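PDB 1QYD: pinoresinol-lariciresinol reductase from Thuja plicata, which catalyses the NADPH-dependent, enantioselective reduction of (-)-pinoresinol to (-)-lariciresinol and onward to (+)-secoisolariciresinol in lignan biosynthesis. Local coordinates for residues G14-R19 and I81-G86; H92-L97 and R139-A144; N158-Y163 and V195-V200; Y219-M224 and F284-N289. All coordinates share one frame; numbering follows the deposited sequence.

Contact 1: G14-R19 and I81-G86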
loop_
_atom_site.group_PDB
_atom_site.type_symbol
_atom_site.label_atom_id
_atom_site.label_comp_id
_atom_site.label_asym_id
_atom_site.label_seq_id
_atom_site.Cartn_x
_atom_site.Cartn_y
_atom_site.Cartn_z
ATOM N N GLY A 14 17.056 5.629 -10.018
ATOM C CA GLY A 14 17.053 5.607 -8.561
ATOM C C GLY A 14 18.436 5.487 -7.946
ATOM O O GLY A 14 19.455 5.507 -8.636
ATOM N N TYR A 15 18.457 5.325 -6.610
ATOM C CA TYR A 15 19.685 5.331 -5.803
ATOM C C TYR A 15 20.582 4.156 -6.052
ATOM O O TYR A 15 21.673 4.448 -6.536
ATOM C CB TYR A 15 19.385 5.396 -4.296
ATOM C CG TYR A 15 17.897 5.403 -3.896
ATOM C CD1 TYR A 15 17.105 4.225 -3.835
ATOM C CD2 TYR A 15 17.341 6.623 -3.475
ATOM C CE1 TYR A 15 15.795 4.279 -3.337
ATOM C CE2 TYR A 15 16.034 6.678 -2.982
ATOM C CZ TYR A 15 15.278 5.514 -2.909
ATOM O OH TYR A 15 14.028 5.632 -2.331
ATOM N N ILE A 16 20.241 2.868 -5.790
ATOM C CA ILE A 16 21.158 1.779 -6.161
ATOM C C ILE A 16 21.172 1.509 -7.681
ATOM O O ILE A 16 22.203 1.108 -8.231
ATOM C CB ILE A 16 20.771 0.513 -5.354
ATOM C CG1 ILE A 16 21.809 -0.602 -5.545
ATOM C CG2 ILE A 16 19.420 -0.006 -5.808
ATOM C CD1 ILE A 16 23.238 -0.306 -5.020
ATOM N N GLY A 17 20.068 1.812 -8.396
ATOM C CA GLY A 17 19.936 1.621 -9.833
ATOM C C GLY A 17 21.045 2.261 -10.650
ATOM O O GLY A 17 21.556 1.627 -11.563
ATOM N N LYS A 18 21.448 3.497 -10.325
ATOM C CA LYS A 18 22.542 4.199 -10.993
ATOM C C LYS A 18 23.869 3.459 -10.796
ATOM O O LYS A 18 24.809 3.636 -11.578
ATOM C CB LYS A 18 22.791 5.574 -10.426
ATOM C CG LYS A 18 21.764 6.676 -10.223
ATOM C CD LYS A 18 22.213 7.472 -8.965
ATOM C CE LYS A 18 21.239 8.635 -8.792
ATOM N NZ LYS A 18 20.945 8.894 -7.396
ATOM N N ARG A 19 23.988 2.690 -9.708
ATOM C CA ARG A 19 25.173 1.914 -9.402
ATOM C C ARG A 19 25.274 0.662 -10.228
ATOM O O ARG A 19 26.363 0.296 -10.669
ATOM C CB ARG A 19 25.168 1.517 -7.973
ATOM C CG ARG A 19 25.751 2.661 -7.180
ATOM C CD ARG A 19 24.856 3.835 -6.853
ATOM N NE ARG A 19 25.718 4.737 -6.134
ATOM C CZ ARG A 19 25.288 5.760 -5.396
ATOM N NH1 ARG A 19 26.211 6.500 -4.781
ATOM N NH2 ARG A 19 23.998 6.082 -5.269
ATOM N N ILE A 81 17.107 -6.301 -15.147
ATOM C CA ILE A 81 17.360 -5.994 -13.753
ATOM C C ILE A 81 16.371 -4.937 -13.315
ATOM O O ILE A 81 16.278 -3.895 -13.948
ATOM C CB ILE A 81 18.814 -5.496 -13.594
ATOM C CG1 ILE A 81 19.778 -6.588 -13.975
ATOM C CG2 ILE A 81 19.117 -5.184 -12.129
ATOM C CD1 ILE A 81 21.201 -6.034 -14.018
ATOM N N SER A 82 15.563 -5.204 -12.305
ATOM C CA SER A 82 14.706 -4.174 -11.766
ATOM C C SER A 82 15.236 -3.531 -10.485
ATOM O O SER A 82 15.428 -4.214 -9.476
ATOM C CB SER A 82 13.361 -4.769 -11.500
ATOM O OG SER A 82 12.585 -3.964 -10.612
ATOM N N ALA A 83 15.459 -2.215 -10.461
ATOM C CA ALA A 83 15.870 -1.502 -9.240
ATOM C C ALA A 83 14.789 -0.512 -8.849
ATOM O O ALA A 83 15.031 0.574 -8.324
ATOM C CB ALA A 83 17.166 -0.749 -9.480
ATOM N N LEU A 84 13.549 -0.928 -9.135
ATOM C CA LEU A 84 12.326 -0.168 -8.900
ATOM C C LEU A 84 11.965 0.006 -7.442
ATOM O O LEU A 84 11.468 -0.944 -6.835
ATOM C CB LEU A 84 11.136 -0.854 -9.643
ATOM C CG LEU A 84 10.904 -0.393 -11.102
ATOM C CD1 LEU A 84 9.890 -1.227 -11.881
ATOM C CD2 LEU A 84 10.441 1.047 -10.985
ATOM N N ALA A 85 12.196 1.197 -6.862
ATOM C CA ALA A 85 11.852 1.484 -5.459
ATOM C C ALA A 85 11.784 2.958 -5.046
ATOM O O ALA A 85 12.483 3.827 -5.585
ATOM C CB ALA A 85 12.848 0.834 -4.500
ATOM N N GLY A 86 10.971 3.255 -4.024
ATOM C CA GLY A 86 10.793 4.636 -3.593
ATOM C C GLY A 86 10.305 4.763 -2.164
ATOM O O GLY A 86 10.974 4.267 -1.251
HETATM O O HOH W 1 17.435 1.891 -7.688
#
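Tyr15 reaches Ala85 and Gly86 through an eclipsed first torsion: at chi1 2°, CG sits almost in line with the backbone N, and chi2 of 80° turns the ring so that its outer rim is carried to the 81-86 loop. Segment 14-19 holds the last two glycines of a GxGxxG motif, Gly14 and Gly17, in the strand-turn-helix unit of a Rossmann fold, where residues 11-17 are inferred to bind NADP(+). Gly17 illustrates what the last glycine of such a motif does. Its CA lies 3.7 Å from Ala83 CB, and a side chain on Gly17 would press tightly on that methyl, so the start of helix 17-26 can come close to the end of strand 79-82. Ile16 adds a looser touch, CG2 to Ala83 CB at 4.4 Å, while its longer branch leads off to Val200. At the outer margin the contact thins: Tyr15 CE1 meets Ala85 O obliquely at 4.0 Å, and the Tyr15 hydroxyl stands 3.5 Å from Gly86 O. The backbone of Tyr15 is steadied from its own segment, as Arg19 NH2 donates almost straight (173°) to Tyr15 O, which lies in the guanidinium plane. Ala83 is itself paired through its backbone with Val10 of strand 7-10. No direct hydrogen bond joins the two segments; a water bridges them, accepting from Gly17 N at 2.7 Å and donating to Ala83 O at 2.8 Å.

Contact 2: H92-L97 and R139-A144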
loop_
_atom_site.group_PDB
_atom_site.type_symbol
_atom_site.label_atom_id
_atom_site.label_comp_id
_atom_site.label_asym_id
_atom_site.label_seq_id
_atom_site.Cartn_x
_atom_site.Cartn_y
_atom_site.Cartn_z
ATOM N N HIS A 92 5.418 0.870 -5.844
ATOM C CA HIS A 92 6.372 0.752 -6.931
ATOM C C HIS A 92 7.115 -0.568 -6.959
ATOM O O HIS A 92 7.762 -0.898 -7.954
ATOM C CB HIS A 92 7.358 1.931 -6.827
ATOM C CG HIS A 92 7.290 2.594 -5.455
ATOM N ND1 HIS A 92 7.505 1.992 -4.292
ATOM C CD2 HIS A 92 6.857 3.868 -5.224
ATOM C CE1 HIS A 92 7.192 2.866 -3.375
ATOM N NE2 HIS A 92 6.806 3.987 -3.929
ATOM N N ILE A 93 7.062 -1.324 -5.864
ATOM C CA ILE A 93 7.645 -2.658 -5.808
ATOM C C ILE A 93 6.730 -3.666 -6.491
ATOM O O ILE A 93 7.221 -4.539 -7.200
ATOM C CB ILE A 93 7.910 -3.037 -4.312
ATOM C CG1 ILE A 93 9.283 -2.441 -4.002
ATOM C CG2 ILE A 93 7.892 -4.546 -4.007
ATOM C CD1 ILE A 93 9.817 -2.724 -2.578
ATOM N N LEU A 94 5.411 -3.544 -6.273
ATOM C CA LEU A 94 4.355 -4.346 -6.898
ATOM C C LEU A 94 3.997 -4.053 -8.364
ATOM O O LEU A 94 3.072 -4.634 -8.920
ATOM C CB LEU A 94 3.123 -4.195 -6.027
ATOM C CG LEU A 94 2.748 -5.218 -4.961
ATOM C CD1 LEU A 94 3.931 -5.964 -4.377
ATOM C CD2 LEU A 94 2.034 -4.454 -3.904
ATOM N N GLU A 95 4.703 -3.102 -8.993
ATOM C CA GLU A 95 4.616 -2.742 -10.413
ATOM C C GLU A 95 5.372 -3.764 -11.223
ATOM O O GLU A 95 5.096 -4.015 -12.384
ATOM C CB GLU A 95 5.253 -1.387 -10.682
ATOM C CG GLU A 95 4.388 -0.202 -10.272
ATOM C CD GLU A 95 3.348 0.280 -11.294
ATOM O OE1 GLU A 95 3.704 0.512 -12.457
ATOM O OE2 GLU A 95 2.188 0.462 -10.906
ATOM N N GLN A 96 6.390 -4.321 -10.584
ATOM C CA GLN A 96 7.219 -5.394 -11.088
ATOM C C GLN A 96 6.434 -6.646 -11.457
ATOM O O GLN A 96 7.016 -7.515 -12.099
ATOM C CB GLN A 96 8.212 -5.786 -10.054
ATOM C CG GLN A 96 9.081 -4.653 -9.643
ATOM C CD GLN A 96 10.090 -5.165 -8.651
ATOM O OE1 GLN A 96 9.852 -5.197 -7.458
ATOM N NE2 GLN A 96 11.237 -5.608 -9.118
ATOM N N LEU A 97 5.167 -6.800 -11.009
ATOM C CA LEU A 97 4.303 -7.937 -11.338
ATOM C C LEU A 97 3.942 -7.931 -12.818
ATOM O O LEU A 97 4.091 -8.946 -13.499
ATOM C CB LEU A 97 3.068 -7.873 -10.431
ATOM C CG LEU A 97 3.379 -8.314 -8.961
ATOM C CD1 LEU A 97 2.268 -7.944 -8.024
ATOM C CD2 LEU A 97 3.503 -9.823 -8.877
ATOM N N ARG A 139 7.904 -10.452 -1.685
ATOM C CA ARG A 139 7.722 -11.882 -1.719
ATOM C C ARG A 139 6.709 -12.230 -2.800
ATOM O O ARG A 139 6.910 -13.182 -3.554
ATOM C CB ARG A 139 7.243 -12.405 -0.341
ATOM C CG ARG A 139 8.377 -12.863 0.580
ATOM C CD ARG A 139 7.845 -13.673 1.747
ATOM N NE ARG A 139 8.372 -13.210 3.021
ATOM C CZ ARG A 139 7.647 -12.451 3.870
ATOM N NH1 ARG A 139 6.399 -12.059 3.611
ATOM N NH2 ARG A 139 8.165 -12.092 5.038
ATOM N N LYS A 140 5.630 -11.447 -2.888
ATOM C CA LYS A 140 4.609 -11.596 -3.917
ATOM C C LYS A 140 5.203 -11.635 -5.314
ATOM O O LYS A 140 4.844 -12.454 -6.168
ATOM C CB LYS A 140 3.632 -10.447 -3.864
ATOM C CG LYS A 140 2.657 -10.675 -2.764
ATOM C CD LYS A 140 1.490 -9.795 -3.151
ATOM C CE LYS A 140 0.185 -10.565 -2.955
ATOM N NZ LYS A 140 -0.114 -10.856 -1.557
ATOM N N VAL A 141 6.165 -10.729 -5.462
ATOM C CA VAL A 141 6.987 -10.565 -6.634
ATOM C C VAL A 141 7.895 -11.780 -6.796
ATOM O O VAL A 141 8.020 -12.254 -7.928
ATOM C CB VAL A 141 7.737 -9.241 -6.409
ATOM C CG1 VAL A 141 8.920 -9.041 -7.356
ATOM C CG2 VAL A 141 6.680 -8.129 -6.576
ATOM N N ARG A 142 8.516 -12.308 -5.706
ATOM C CA ARG A 142 9.389 -13.476 -5.741
ATOM C C ARG A 142 8.625 -14.734 -6.012
ATOM O O ARG A 142 9.064 -15.525 -6.827
ATOM C CB ARG A 142 10.122 -13.777 -4.436
ATOM C CG ARG A 142 11.302 -12.943 -4.004
ATOM C CD ARG A 142 12.059 -13.743 -2.982
ATOM N NE ARG A 142 13.176 -12.955 -2.493
ATOM C CZ ARG A 142 14.198 -13.464 -1.783
ATOM N NH1 ARG A 142 14.275 -14.756 -1.468
ATOM N NH2 ARG A 142 15.177 -12.660 -1.365
ATOM N N ARG A 143 7.514 -14.968 -5.320
ATOM C CA ARG A 143 6.711 -16.166 -5.518
ATOM C C ARG A 143 6.027 -16.279 -6.878
ATOM O O ARG A 143 5.663 -17.387 -7.261
ATOM C CB ARG A 143 5.661 -16.235 -4.434
ATOM C CG ARG A 143 5.875 -17.434 -3.555
ATOM C CD ARG A 143 6.425 -17.076 -2.179
ATOM N NE ARG A 143 7.710 -16.397 -2.239
ATOM C CZ ARG A 143 8.872 -17.038 -2.456
ATOM N NH1 ARG A 143 8.917 -18.365 -2.615
ATOM N NH2 ARG A 143 10.005 -16.340 -2.614
ATOM N N ALA A 144 5.802 -15.139 -7.577
ATOM C CA ALA A 144 5.238 -15.020 -8.929
ATOM C C ALA A 144 6.286 -15.225 -10.012
ATOM O O ALA A 144 5.977 -15.679 -11.098
ATOM C CB ALA A 144 4.656 -13.651 -9.166
#
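Val141 meets Leu94 and Leu97 with one methyl, CG2, and this is where the packing is densest. CG2 stands anti to the carbonyl carbon of Val141, which turns it into the bend formed by the type I turn from Ile93 to Gln96: it lies 3.7 Å from Ile93 O, 4.1 Å from Leu94 CD1 and 4.1 Å from Leu97 CG. The second methyl, CG1, faces the Gln96 side chain, which runs across Val141 at about a right angle. Leu97 CD2 rests against Lys140 O and the Ala144 methyl, 4.0 Å from Ala144 CB. The interface is thus a small apolar patch, without hydrogen bonds between the segments.

The other side is much looser. Lys140 starts out toward the opposite segment, but its chain then leads away to an exposed position, and only its CB comes near Leu94. Leu94, partly exposed, also packs on Tyr263 of the second subunit, so the dimer partner covers some of this margin. Arg142, an inferred NADP(+)-binding residue, points elsewhere, to salt bridges with Glu116 and Asp120. Ile93 touches Lys138, the inferred proton acceptor. In the fold, the contact sets the start of helix 96-105, which follows strand 79-82, against the middle of helix 133-147, which comes after strand 111-113.

Contact 3: N158-Y163 and V195-V200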
loop_
_atom_site.group_PDB
_atom_site.type_symbol
_atom_site.label_atom_id
_atom_site.label_comp_id
_atom_site.label_asym_id
_atom_site.label_seq_id
_atom_site.Cartn_x
_atom_site.Cartn_y
_atom_site.Cartn_z
ATOM N N ASN A 158 22.334 -6.265 1.704
ATOM C CA ASN A 158 22.358 -5.667 3.040
ATOM C C ASN A 158 22.373 -4.142 3.195
ATOM O O ASN A 158 21.519 -3.465 2.609
ATOM C CB ASN A 158 23.538 -6.317 3.825
ATOM C CG ASN A 158 23.374 -7.838 3.974
ATOM O OD1 ASN A 158 24.245 -8.639 3.591
ATOM N ND2 ASN A 158 22.226 -8.261 4.515
ATOM N N MET A 159 23.255 -3.546 4.002
ATOM C CA MET A 159 23.193 -2.125 4.258
ATOM C C MET A 159 24.118 -1.400 3.341
ATOM O O MET A 159 25.280 -1.795 3.210
ATOM C CB MET A 159 23.590 -1.776 5.700
ATOM C CG MET A 159 22.567 -2.204 6.745
ATOM S SD MET A 159 23.013 -1.691 8.415
ATOM C CE MET A 159 24.157 -2.982 8.710
ATOM N N PHE A 160 23.587 -0.348 2.699
ATOM C CA PHE A 160 24.446 0.464 1.858
ATOM C C PHE A 160 25.151 1.358 2.864
ATOM O O PHE A 160 24.537 1.909 3.770
ATOM C CB PHE A 160 23.662 1.346 0.856
ATOM C CG PHE A 160 22.648 0.668 -0.070
ATOM C CD1 PHE A 160 22.920 -0.552 -0.695
ATOM C CD2 PHE A 160 21.400 1.276 -0.253
ATOM C CE1 PHE A 160 21.924 -1.142 -1.485
ATOM C CE2 PHE A 160 20.417 0.678 -1.041
ATOM C CZ PHE A 160 20.676 -0.534 -1.657
ATOM N N ALA A 161 26.465 1.472 2.760
ATOM C CA ALA A 161 27.252 2.247 3.695
ATOM C C ALA A 161 26.890 3.734 3.731
ATOM O O ALA A 161 26.849 4.350 4.788
ATOM C CB ALA A 161 28.666 2.025 3.295
ATOM N N GLY A 162 26.534 4.343 2.601
ATOM C CA GLY A 162 26.081 5.723 2.572
ATOM C C GLY A 162 24.649 5.923 3.025
ATOM O O GLY A 162 24.003 6.899 2.666
ATOM N N TYR A 163 24.119 4.993 3.795
ATOM C CA TYR A 163 22.774 5.099 4.322
ATOM C C TYR A 163 22.813 4.750 5.796
ATOM O O TYR A 163 21.980 5.236 6.558
ATOM C CB TYR A 163 21.850 4.128 3.625
ATOM C CG TYR A 163 20.806 4.826 2.796
ATOM C CD1 TYR A 163 19.758 5.504 3.411
ATOM C CD2 TYR A 163 20.921 4.817 1.409
ATOM C CE1 TYR A 163 18.827 6.185 2.628
ATOM C CE2 TYR A 163 19.995 5.489 0.612
ATOM C CZ TYR A 163 18.963 6.164 1.238
ATOM O OH TYR A 163 18.052 6.820 0.468
ATOM N N VAL A 195 27.795 -2.253 2.862
ATOM C CA VAL A 195 28.404 -2.332 1.524
ATOM C C VAL A 195 28.333 -1.068 0.658
ATOM O O VAL A 195 27.322 -0.385 0.526
ATOM C CB VAL A 195 27.779 -3.518 0.701
ATOM C CG1 VAL A 195 28.570 -3.758 -0.579
ATOM C CG2 VAL A 195 27.906 -4.841 1.451
ATOM N N ASP A 196 29.462 -0.725 0.040
ATOM C CA ASP A 196 29.540 0.449 -0.815
ATOM C C ASP A 196 28.603 0.189 -1.966
ATOM O O ASP A 196 28.529 -0.926 -2.496
ATOM C CB ASP A 196 30.971 0.639 -1.319
ATOM C CG ASP A 196 31.228 1.769 -2.323
ATOM O OD1 ASP A 196 30.518 2.782 -2.317
ATOM O OD2 ASP A 196 32.171 1.636 -3.117
ATOM N N GLU A 197 27.857 1.236 -2.296
ATOM C CA GLU A 197 26.874 1.168 -3.362
ATOM C C GLU A 197 27.440 0.740 -4.717
ATOM O O GLU A 197 26.756 0.101 -5.522
ATOM C CB GLU A 197 26.215 2.506 -3.470
ATOM C CG GLU A 197 25.483 2.871 -2.186
ATOM C CD GLU A 197 26.235 3.778 -1.221
ATOM O OE1 GLU A 197 27.463 3.816 -1.181
ATOM O OE2 GLU A 197 25.543 4.486 -0.503
ATOM N N ASP A 198 28.713 1.041 -4.962
ATOM C CA ASP A 198 29.371 0.556 -6.138
ATOM C C ASP A 198 29.736 -0.909 -5.967
ATOM O O ASP A 198 29.732 -1.610 -6.968
ATOM C CB ASP A 198 30.655 1.299 -6.433
ATOM C CG ASP A 198 30.603 2.780 -6.774
ATOM O OD1 ASP A 198 31.676 3.251 -7.163
ATOM O OD2 ASP A 198 29.575 3.466 -6.643
ATOM N N ASP A 199 30.068 -1.466 -4.795
ATOM C CA ASP A 199 30.376 -2.886 -4.742
ATOM C C ASP A 199 29.132 -3.709 -5.028
ATOM O O ASP A 199 29.279 -4.762 -5.635
ATOM C CB ASP A 199 30.910 -3.285 -3.385
ATOM C CG ASP A 199 32.271 -2.727 -3.027
ATOM O OD1 ASP A 199 32.489 -2.601 -1.820
ATOM O OD2 ASP A 199 33.092 -2.452 -3.919
ATOM N N VAL A 200 27.929 -3.234 -4.627
ATOM C CA VAL A 200 26.619 -3.860 -4.921
ATOM C C VAL A 200 26.251 -3.909 -6.429
ATOM O O VAL A 200 25.683 -4.871 -6.928
ATOM C CB VAL A 200 25.522 -3.097 -4.147
ATOM C CG1 VAL A 200 24.136 -3.673 -4.428
ATOM C CG2 VAL A 200 25.832 -3.176 -2.672
#
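Phe160 and Val195 form a parallel beta bridge in which both chains turn at once into helices, Phe160 being the N-cap of one and Asp196 that of the other. Two backbone bonds close the bridge: Val195 N donates to Met159 O at 2.6 Å, and Ala161 N to Val195 O at 3.0 Å.

The Phe160 side chain can be followed outward. Its CB packs 3.9 Å from Glu197 CG and equally close to Glu197 OE2, and CG lies slightly further from the same methylene. With chi1 at -54° the ring passes beside the backbone N, and its edge at CD1 faces Val200 CG2 at 4.4 Å; at the tip, CZ reaches Ile16 of the glycine-rich turn.

Glu197 therefore lends its aliphatic part to Phe160 while a bend at chi2 takes its carboxylate toward the first turn of helix 161-164. OE1 is hydrogen-bonded to Tyr308 OH. A leucine here would probably leave the Tyr308 hydroxyl and the amide of Gly162 without their carboxylate partner. The bond to Gly162 is weak: Glu197 OE2 accepts from Gly162 N at 3.3 Å with an N-H...O angle of 127°.

Contact 4: Y219-M224 and F284-N289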
loop_
_atom_site.group_PDB
_atom_site.type_symbol
_atom_site.label_atom_id
_atom_site.label_comp_id
_atom_site.label_asym_id
_atom_site.label_seq_id
_atom_site.Cartn_x
_atom_site.Cartn_y
_atom_site.Cartn_z
ATOM N N TYR A 219 23.927 -13.437 -1.551
ATOM C CA TYR A 219 24.217 -12.598 -0.393
ATOM C C TYR A 219 25.558 -11.893 -0.591
ATOM O O TYR A 219 26.508 -12.465 -1.120
ATOM C CB TYR A 219 24.288 -13.445 0.876
ATOM C CG TYR A 219 22.998 -14.144 1.301
ATOM C CD1 TYR A 219 21.922 -13.399 1.771
ATOM C CD2 TYR A 219 22.880 -15.535 1.237
ATOM C CE1 TYR A 219 20.744 -14.044 2.171
ATOM C CE2 TYR A 219 21.710 -16.179 1.633
ATOM C CZ TYR A 219 20.647 -15.431 2.100
ATOM O OH TYR A 219 19.485 -16.058 2.509
ATOM N N ILE A 220 25.679 -10.607 -0.275
ATOM C CA ILE A 220 26.986 -9.970 -0.298
ATOM C C ILE A 220 27.207 -9.855 1.209
ATOM O O ILE A 220 26.403 -9.274 1.965
ATOM C CB ILE A 220 26.938 -8.593 -0.960
ATOM C CG1 ILE A 220 26.217 -8.582 -2.305
ATOM C CG2 ILE A 220 28.390 -8.207 -1.173
ATOM C CD1 ILE A 220 26.360 -7.322 -3.177
ATOM N N ARG A 221 28.267 -10.576 1.627
ATOM C CA ARG A 221 28.640 -10.684 3.038
ATOM C C ARG A 221 30.112 -10.427 3.204
ATOM O O ARG A 221 30.797 -11.345 3.660
ATOM C CB ARG A 221 28.318 -12.097 3.590
ATOM C CG ARG A 221 26.944 -12.193 4.188
ATOM C CD ARG A 221 26.663 -13.533 4.810
ATOM N NE ARG A 221 25.360 -13.439 5.460
ATOM C CZ ARG A 221 24.751 -14.471 6.059
ATOM N NH1 ARG A 221 25.264 -15.706 6.125
ATOM N NH2 ARG A 221 23.595 -14.233 6.650
ATOM N N PRO A 222 30.695 -9.262 2.837
ATOM C CA PRO A 222 32.122 -9.131 2.570
ATOM C C PRO A 222 32.745 -9.284 3.922
ATOM O O PRO A 222 32.296 -8.643 4.872
ATOM C CB PRO A 222 32.345 -7.790 2.019
ATOM C CG PRO A 222 30.961 -7.339 1.679
ATOM C CD PRO A 222 30.072 -7.956 2.749
ATOM N N PRO A 223 33.688 -10.224 4.051
ATOM C CA PRO A 223 34.178 -10.707 5.347
ATOM C C PRO A 223 34.507 -9.575 6.339
ATOM O O PRO A 223 33.957 -9.498 7.446
ATOM C CB PRO A 223 35.360 -11.550 4.939
ATOM C CG PRO A 223 35.061 -12.001 3.513
ATOM C CD PRO A 223 34.446 -10.773 2.920
ATOM N N MET A 224 35.316 -8.630 5.829
ATOM C CA MET A 224 35.797 -7.470 6.573
ATOM C C MET A 224 34.741 -6.505 7.115
ATOM O O MET A 224 34.943 -5.866 8.163
ATOM C CB MET A 224 36.765 -6.660 5.706
ATOM C CG MET A 224 38.119 -7.343 5.616
ATOM S SD MET A 224 39.465 -6.335 4.928
ATOM C CE MET A 224 39.788 -5.313 6.343
ATOM N N PHE A 284 22.039 -16.043 10.350
ATOM C CA PHE A 284 21.608 -17.265 9.680
ATOM C C PHE A 284 22.619 -17.782 8.676
ATOM O O PHE A 284 23.543 -17.134 8.177
ATOM C CB PHE A 284 20.244 -17.055 8.954
ATOM C CG PHE A 284 20.304 -15.944 7.928
ATOM C CD1 PHE A 284 19.941 -14.663 8.312
ATOM C CD2 PHE A 284 20.798 -16.194 6.651
ATOM C CE1 PHE A 284 20.088 -13.618 7.407
ATOM C CE2 PHE A 284 20.940 -15.152 5.757
ATOM C CZ PHE A 284 20.589 -13.857 6.127
ATOM N N GLU A 285 22.229 -18.998 8.337
ATOM C CA GLU A 285 22.907 -19.885 7.431
ATOM C C GLU A 285 22.856 -19.445 6.008
ATOM O O GLU A 285 21.925 -18.734 5.631
ATOM C CB GLU A 285 22.278 -21.277 7.556
ATOM C CG GLU A 285 20.761 -21.367 7.885
ATOM C CD GLU A 285 19.760 -20.808 6.875
ATOM O OE1 GLU A 285 18.694 -20.333 7.283
ATOM O OE2 GLU A 285 20.034 -20.865 5.674
ATOM N N ILE A 286 23.835 -19.818 5.194
ATOM C CA ILE A 286 23.617 -19.560 3.789
ATOM C C ILE A 286 23.106 -20.913 3.346
ATOM O O ILE A 286 21.882 -21.036 3.192
ATOM C CB ILE A 286 24.936 -19.102 3.056
ATOM C CG1 ILE A 286 25.069 -17.625 3.385
ATOM C CG2 ILE A 286 24.916 -19.239 1.521
ATOM C CD1 ILE A 286 26.257 -16.898 2.771
ATOM N N GLY A 287 23.990 -21.926 3.230
ATOM C CA GLY A 287 23.636 -23.262 2.755
ATOM C C GLY A 287 22.903 -23.262 1.412
ATOM O O GLY A 287 22.986 -22.301 0.653
ATOM N N PRO A 288 22.059 -24.258 1.139
ATOM C CA PRO A 288 21.800 -24.855 -0.195
ATOM C C PRO A 288 21.243 -24.101 -1.439
ATOM O O PRO A 288 21.739 -24.347 -2.547
ATOM C CB PRO A 288 20.930 -26.042 0.138
ATOM C CG PRO A 288 20.917 -26.126 1.635
ATOM C CD PRO A 288 21.083 -24.714 2.113
ATOM N N ASN A 289 20.199 -23.239 -1.302
ATOM C CA ASN A 289 19.562 -22.430 -2.356
ATOM C C ASN A 289 20.002 -20.961 -2.226
ATOM O O ASN A 289 19.201 -20.020 -2.133
ATOM C CB ASN A 289 17.994 -22.517 -2.252
ATOM C CG ASN A 289 17.212 -23.554 -3.091
ATOM O OD1 ASN A 289 16.707 -23.259 -4.181
ATOM N ND2 ASN A 289 17.011 -24.790 -2.619
#
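Arg221 and Phe284 join two irregular loops of this NmrA-type reductase, one following strand 217-219 and the other preceding strand 290-292, by engaging a carbonyl and an aromatic ring of the same residue.

Among the polar contacts, Arg221 grips Phe284 O end-on with two nitrogens: NH1 donates at 3.0 Å with an N-H...O angle of 151°, and NH2 at a longer 3.3 Å. NH2 also bonds to Leu281 O.

The cation-pi contact depends on Phe284 chi1 of 58°, which places CG between the backbone N and the carbonyl carbon and thus keeps the ring beside its own C=O. NH2 lies over one face, offset toward the rim, and Arg221 CZ is 4.4 Å from the Phe284 ring centroid. A leucine in place of Arg221 would probably leave Phe284 O without both donors and the ring face without its charge.

In the apolar group, the Tyr219 and Phe284 side chains come from opposite directions and their rings meet obliquely, planes at 51°, with Tyr219 CZ 3.7 Å from Phe284 CE2. Ile286 slides past Tyr219, its CG1 3.7 Å from Tyr219 CD2.

The same methylene also makes van der Waals contact with the guanidinium, Ile286 CG1 lying 3.4 Å from Arg221 NH1.

How the contacts relate
Contact 1 touches both contact 2 and contact 3, which do not touch each other. Contacts 1 and 2, centres 15 Å apart, touch where Leu84 CB lies 3.8 Å from His92 O, and both approach the inferred proton acceptor Lys138: its side chain is about 7 Å from that of Ala85 and about 4 Å from that of Ile93. Contact 3 meets the glycine-rich turn of contact 1 through Val200 CG1, 3.5 Å from Ile16 CD1, and its Met159 side chain comes within about 7 Å of that of His271, inferred to bind substrate. Contact 4 continues from contact 3, Pro222 CG standing 4.0 Å from Val195 CG2, but does not touch contact 2; their nearest atoms are about 7 Å apart.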